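Ribonucleoside-diphosphate reductase small chain 2 (Saccharomyces cerevisiae, PDB 1JK0) forms part of the small subunit of ribonucleotide reductase, which makes deoxyribonucleotides for DNA synthesis, and is needed for its partner small chain to fold and join the large subunits. Local coordinates at residues 180-192 with 246-258. Sequence-based numbering, arbitrary orientation.
Sequences VAFAAKEGIFQAG and IITEAVEIEKEYY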
loop_
_atom_site.group_PDB
_atom_site.type_symbol
_atom_site.label_atom_id
_atom_site.label_comp_id
_atom_site.label_asym_id
_atom_site.label_seq_id
_atom_site.Cartn_x
_atom_site.Cartn_y
_atom_site.Cartn_z
ATOM N N VAL B 180 -20.954 -11.227 -3.532
ATOM C CA VAL B 180 -22.272 -10.843 -3.022
ATOM C C VAL B 180 -22.260 -10.725 -1.487
ATOM O O VAL B 180 -22.810 -9.780 -0.921
ATOM C CB VAL B 180 -23.356 -11.855 -3.466
ATOM C CG1 VAL B 180 -24.718 -11.402 -2.972
ATOM C CG2 VAL B 180 -23.367 -11.974 -4.985
ATOM N N ALA B 181 -21.620 -11.677 -0.817
ATOM C CA ALA B 181 -21.529 -11.641 0.641
ATOM C C ALA B 181 -20.784 -10.387 1.076
ATOM O O ALA B 181 -21.227 -9.658 1.968
ATOM C CB ALA B 181 -20.798 -12.870 1.153
ATOM N N PHE B 182 -19.644 -10.147 0.439
ATOM C CA PHE B 182 -18.821 -8.990 0.753
ATOM C C PHE B 182 -19.653 -7.704 0.717
ATOM O O PHE B 182 -19.544 -6.865 1.611
ATOM C CB PHE B 182 -17.649 -8.895 -0.233
ATOM C CG PHE B 182 -16.572 -7.944 0.199
ATOM C CD1 PHE B 182 -15.904 -7.161 -0.735
ATOM C CD2 PHE B 182 -16.215 -7.835 1.547
ATOM C CE1 PHE B 182 -14.895 -6.278 -0.335
ATOM C CE2 PHE B 182 -15.208 -6.956 1.957
ATOM C CZ PHE B 182 -14.547 -6.177 1.014
ATOM N N ALA B 183 -20.493 -7.561 -0.307
ATOM C CA ALA B 183 -21.343 -6.376 -0.435
ATOM C C ALA B 183 -22.360 -6.295 0.696
ATOM O O ALA B 183 -22.704 -5.204 1.159
ATOM C CB ALA B 183 -22.063 -6.382 -1.773
ATOM N N ALA B 184 -22.861 -7.457 1.112
ATOM C CA ALA B 184 -23.813 -7.528 2.210
ATOM C C ALA B 184 -23.094 -6.924 3.396
ATOM O O ALA B 184 -23.584 -5.990 4.019
ATOM C CB ALA B 184 -24.176 -8.980 2.505
ATOM N N LYS B 185 -21.909 -7.459 3.675
ATOM C CA LYS B 185 -21.084 -6.993 4.787
ATOM C C LYS B 185 -20.656 -5.533 4.675
ATOM O O LYS B 185 -20.278 -4.903 5.670
ATOM C CB LYS B 185 -19.809 -7.829 4.922
ATOM C CG LYS B 185 -18.983 -7.342 6.097
ATOM C CD LYS B 185 -17.562 -7.832 6.113
ATOM C CE LYS B 185 -16.782 -7.067 7.166
ATOM N NZ LYS B 185 -16.914 -5.586 6.967
ATOM N N GLU B 186 -20.710 -4.998 3.465
ATOM C CA GLU B 186 -20.290 -3.631 3.239
ATOM C C GLU B 186 -21.450 -2.643 3.229
ATOM O O GLU B 186 -21.366 -1.573 3.828
ATOM C CB GLU B 186 -19.544 -3.557 1.908
ATOM C CG GLU B 186 -18.550 -2.438 1.828
ATOM C CD GLU B 186 -17.467 -2.583 2.871
ATOM O OE1 GLU B 186 -16.771 -3.626 2.856
ATOM O OE2 GLU B 186 -17.320 -1.658 3.703
ATOM N N GLY B 187 -22.529 -3.013 2.542
ATOM C CA GLY B 187 -23.678 -2.131 2.429
ATOM C C GLY B 187 -24.889 -2.477 3.266
ATOM O O GLY B 187 -25.525 -1.586 3.827
ATOM N N ILE B 188 -25.223 -3.759 3.348
ATOM C CA ILE B 188 -26.373 -4.170 4.137
ATOM C C ILE B 188 -26.096 -3.918 5.607
ATOM O O ILE B 188 -26.621 -2.974 6.189
ATOM C CB ILE B 188 -26.696 -5.673 3.953
ATOM C CG1 ILE B 188 -26.960 -5.975 2.476
ATOM C CG2 ILE B 188 -27.920 -6.044 4.790
ATOM C CD1 ILE B 188 -27.268 -7.426 2.192
ATOM N N PHE B 189 -25.248 -4.758 6.190
ATOM C CA PHE B 189 -24.905 -4.663 7.600
ATOM C C PHE B 189 -25.074 -3.329 8.297
ATOM O O PHE B 189 -26.196 -2.933 8.613
ATOM C CB PHE B 189 -23.500 -5.185 7.848
ATOM C CG PHE B 189 -23.467 -6.647 8.123
ATOM C CD1 PHE B 189 -23.764 -7.558 7.117
ATOM C CD2 PHE B 189 -23.222 -7.117 9.409
ATOM C CE1 PHE B 189 -23.823 -8.917 7.381
ATOM C CE2 PHE B 189 -23.280 -8.479 9.690
ATOM C CZ PHE B 189 -23.584 -9.383 8.670
ATOM N N GLN B 190 -23.982 -2.623 8.543
ATOM C CA GLN B 190 -24.085 -1.366 9.272
ATOM C C GLN B 190 -25.016 -0.275 8.742
ATOM O O GLN B 190 -24.914 0.877 9.157
ATOM C CB GLN B 190 -22.691 -0.805 9.479
ATOM C CG GLN B 190 -21.813 -1.727 10.276
ATOM C CD GLN B 190 -20.420 -1.194 10.401
ATOM O OE1 GLN B 190 -19.714 -1.059 9.407
ATOM N NE2 GLN B 190 -20.011 -0.873 11.626
ATOM N N ALA B 191 -25.932 -0.630 7.843
ATOM C CA ALA B 191 -26.868 0.350 7.298
ATOM C C ALA B 191 -27.655 0.965 8.450
ATOM O O ALA B 191 -28.004 2.151 8.424
ATOM C CB ALA B 191 -27.817 -0.314 6.303
ATOM N N GLY B 192 -27.926 0.140 9.459
ATOM C CA GLY B 192 -28.648 0.607 10.625
ATOM C C GLY B 192 -27.918 1.764 11.280
ATOM O O GLY B 192 -28.518 2.796 11.572
ATOM N N ILE B 246 -28.098 -15.207 0.365
ATOM C CA ILE B 246 -26.975 -14.603 1.077
ATOM C C ILE B 246 -27.370 -13.280 1.735
ATOM O O ILE B 246 -26.996 -13.012 2.876
ATOM C CB ILE B 246 -25.790 -14.365 0.126
ATOM C CG1 ILE B 246 -25.378 -15.696 -0.505
ATOM C CG2 ILE B 246 -24.617 -13.761 0.883
ATOM C CD1 ILE B 246 -24.276 -15.584 -1.525
ATOM N N ILE B 247 -28.133 -12.464 1.014
ATOM C CA ILE B 247 -28.578 -11.177 1.537
ATOM C C ILE B 247 -29.501 -11.323 2.744
ATOM O O ILE B 247 -29.260 -10.729 3.800
ATOM C CB ILE B 247 -29.324 -10.365 0.465
ATOM C CG1 ILE B 247 -28.319 -9.672 -0.452
ATOM C CG2 ILE B 247 -30.253 -9.351 1.125
ATOM C CD1 ILE B 247 -27.512 -10.620 -1.296
ATOM N N THR B 248 -30.566 -12.100 2.572
ATOM C CA THR B 248 -31.537 -12.323 3.633
ATOM C C THR B 248 -30.827 -12.580 4.953
ATOM O O THR B 248 -31.052 -11.864 5.933
ATOM C CB THR B 248 -32.456 -13.512 3.301
ATOM O OG1 THR B 248 -33.241 -13.198 2.148
ATOM C CG2 THR B 248 -33.394 -13.801 4.456
ATOM N N GLU B 249 -29.963 -13.591 4.975
ATOM C CA GLU B 249 -29.220 -13.930 6.187
ATOM C C GLU B 249 -28.563 -12.713 6.854
ATOM O O GLU B 249 -28.616 -12.574 8.077
ATOM C CB GLU B 249 -28.150 -14.982 5.881
ATOM C CG GLU B 249 -28.689 -16.239 5.240
ATOM C CD GLU B 249 -27.687 -17.377 5.255
ATOM O OE1 GLU B 249 -27.946 -18.399 4.584
ATOM O OE2 GLU B 249 -26.649 -17.261 5.945
ATOM N N ALA B 250 -27.947 -11.844 6.054
ATOM C CA ALA B 250 -27.286 -10.648 6.575
ATOM C C ALA B 250 -28.328 -9.648 7.052
ATOM O O ALA B 250 -28.069 -8.839 7.947
ATOM C CB ALA B 250 -26.409 -10.017 5.506
ATOM N N VAL B 251 -29.507 -9.690 6.446
ATOM C CA VAL B 251 -30.568 -8.790 6.855
ATOM C C VAL B 251 -31.069 -9.275 8.212
ATOM O O VAL B 251 -31.478 -8.480 9.051
ATOM C CB VAL B 251 -31.718 -8.770 5.827
ATOM C CG1 VAL B 251 -32.834 -7.866 6.313
ATOM C CG2 VAL B 251 -31.198 -8.279 4.484
ATOM N N GLU B 252 -31.016 -10.583 8.432
ATOM C CA GLU B 252 -31.444 -11.138 9.711
ATOM C C GLU B 252 -30.395 -10.826 10.772
ATOM O O GLU B 252 -30.728 -10.405 11.880
ATOM C CB GLU B 252 -31.642 -12.655 9.616
ATOM C CG GLU B 252 -32.794 -13.088 8.714
ATOM C CD GLU B 252 -32.860 -14.602 8.547
ATOM O OE1 GLU B 252 -33.638 -15.074 7.686
ATOM O OE2 GLU B 252 -32.138 -15.317 9.280
ATOM N N ILE B 253 -29.127 -11.030 10.429
ATOM C CA ILE B 253 -28.045 -10.764 11.362
ATOM C C ILE B 253 -27.947 -9.261 11.621
ATOM O O ILE B 253 -27.344 -8.839 12.606
ATOM C CB ILE B 253 -26.684 -11.277 10.825
ATOM C CG1 ILE B 253 -26.782 -12.755 10.430
ATOM C CG2 ILE B 253 -25.605 -11.112 11.893
ATOM C CD1 ILE B 253 -25.461 -13.361 9.966
ATOM N N GLU B 254 -28.538 -8.452 10.742
ATOM C CA GLU B 254 -28.498 -6.998 10.914
ATOM C C GLU B 254 -29.591 -6.503 11.847
ATOM O O GLU B 254 -29.302 -5.852 12.846
ATOM C CB GLU B 254 -28.624 -6.280 9.569
ATOM C CG GLU B 254 -28.961 -4.778 9.668
ATOM C CD GLU B 254 -27.991 -3.984 10.542
ATOM O OE1 GLU B 254 -26.794 -4.339 10.577
ATOM O OE2 GLU B 254 -28.422 -2.991 11.175
ATOM N N LYS B 255 -30.842 -6.802 11.506
ATOM C CA LYS B 255 -31.985 -6.393 12.318
ATOM C C LYS B 255 -31.701 -6.748 13.768
ATOM O O LYS B 255 -31.986 -5.969 14.684
ATOM C CB LYS B 255 -33.241 -7.129 11.857
ATOM C CG LYS B 255 -33.530 -6.977 10.378
ATOM C CD LYS B 255 -34.562 -7.992 9.893
ATOM C CE LYS B 255 -34.082 -9.429 10.101
ATOM N NZ LYS B 255 -34.939 -10.446 9.420
ATOM N N GLU B 256 -31.126 -7.931 13.956
ATOM C CA GLU B 256 -30.782 -8.442 15.276
ATOM C C GLU B 256 -30.183 -7.380 16.201
ATOM O O GLU B 256 -30.920 -6.619 16.835
ATOM C CB GLU B 256 -29.816 -9.617 15.130
ATOM C CG GLU B 256 -29.426 -10.263 16.430
ATOM C CD GLU B 256 -28.476 -11.412 16.218
ATOM O OE1 GLU B 256 -28.854 -12.359 15.499
ATOM O OE2 GLU B 256 -27.352 -11.366 16.761
ATOM N N TYR B 257 -28.853 -7.314 16.273
ATOM C CA TYR B 257 -28.200 -6.349 17.154
ATOM C C TYR B 257 -28.597 -4.886 16.913
ATOM O O TYR B 257 -28.496 -4.048 17.818
ATOM C CB TYR B 257 -26.664 -6.522 17.112
ATOM C CG TYR B 257 -25.942 -6.165 15.819
ATOM C CD1 TYR B 257 -25.841 -4.844 15.393
ATOM C CD2 TYR B 257 -25.305 -7.149 15.058
ATOM C CE1 TYR B 257 -25.121 -4.510 14.249
ATOM C CE2 TYR B 257 -24.583 -6.823 13.912
ATOM C CZ TYR B 257 -24.496 -5.500 13.514
ATOM O OH TYR B 257 -23.788 -5.155 12.384
ATOM N N TYR B 258 -29.066 -4.587 15.703
ATOM C CA TYR B 258 -29.489 -3.236 15.347
ATOM C C TYR B 258 -30.674 -2.806 16.207
ATOM O O TYR B 258 -30.897 -1.615 16.430
ATOM C CB TYR B 258 -29.849 -3.183 13.856
ATOM C CG TYR B 258 -30.744 -2.036 13.476
ATOM C CD1 TYR B 258 -30.372 -0.718 13.731
ATOM C CD2 TYR B 258 -31.988 -2.272 12.893
ATOM C CE1 TYR B 258 -31.224 0.335 13.421
ATOM C CE2 TYR B 258 -32.846 -1.227 12.578
ATOM C CZ TYR B 258 -32.463 0.075 12.845
ATOM O OH TYR B 258 -33.329 1.111 12.551
#
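Ile188 packs on Ile247 and Val251, and Phe189 on Ala250 and Ile253, where two helices of the ferritin-like bundle of the reductase small chain lie nearly side by side. The axes of 180-188 and 246-258 run in the same sense, cross at -30° and approach to 9.4 Å. At one end Val180 and Ile247 cross at about a right angle, CG1 of Val180 touching CD1 of Ile247, while CG2 of Ile246 lies against Ala181. In the middle two alanines meet, CB of Ala184 lying 3.9 Å from CB of Ala250. Ile188 crosses Ile247 and Val251, also at about a right angle. Its CG1, beside the backbone N and anti to the carbonyl carbon (chi1 -58°), carries CD1 to 3.6 Å from CG1 of Ile247, whereas CG2 meets CG2 of Val251 at 4.0 Å. Leu285, Leu286 and Ile278 of helix 277-288 extend this apolar layer.

Past the pi-type turn at 184-188 the chain leads into helix 191-200, with Gln190 at its N-cap and the Gln190 side chain near Tyr131, the predicted active-site residue. The Phe189 ring reaches Ala250 with CE1, 3.4 Å from CB, and Ile253 CG2 approaches CE2 obliquely. Beyond, CA of Gly192 lies 3.8 Å from CD1 of Tyr258. Tyr257 crosses Phe189 at about a right angle, its OH, hydrogen-bonded to NZ of Lys160 on helix 155-166, at the ring edge, 3.6 Å from Phe189 CD2.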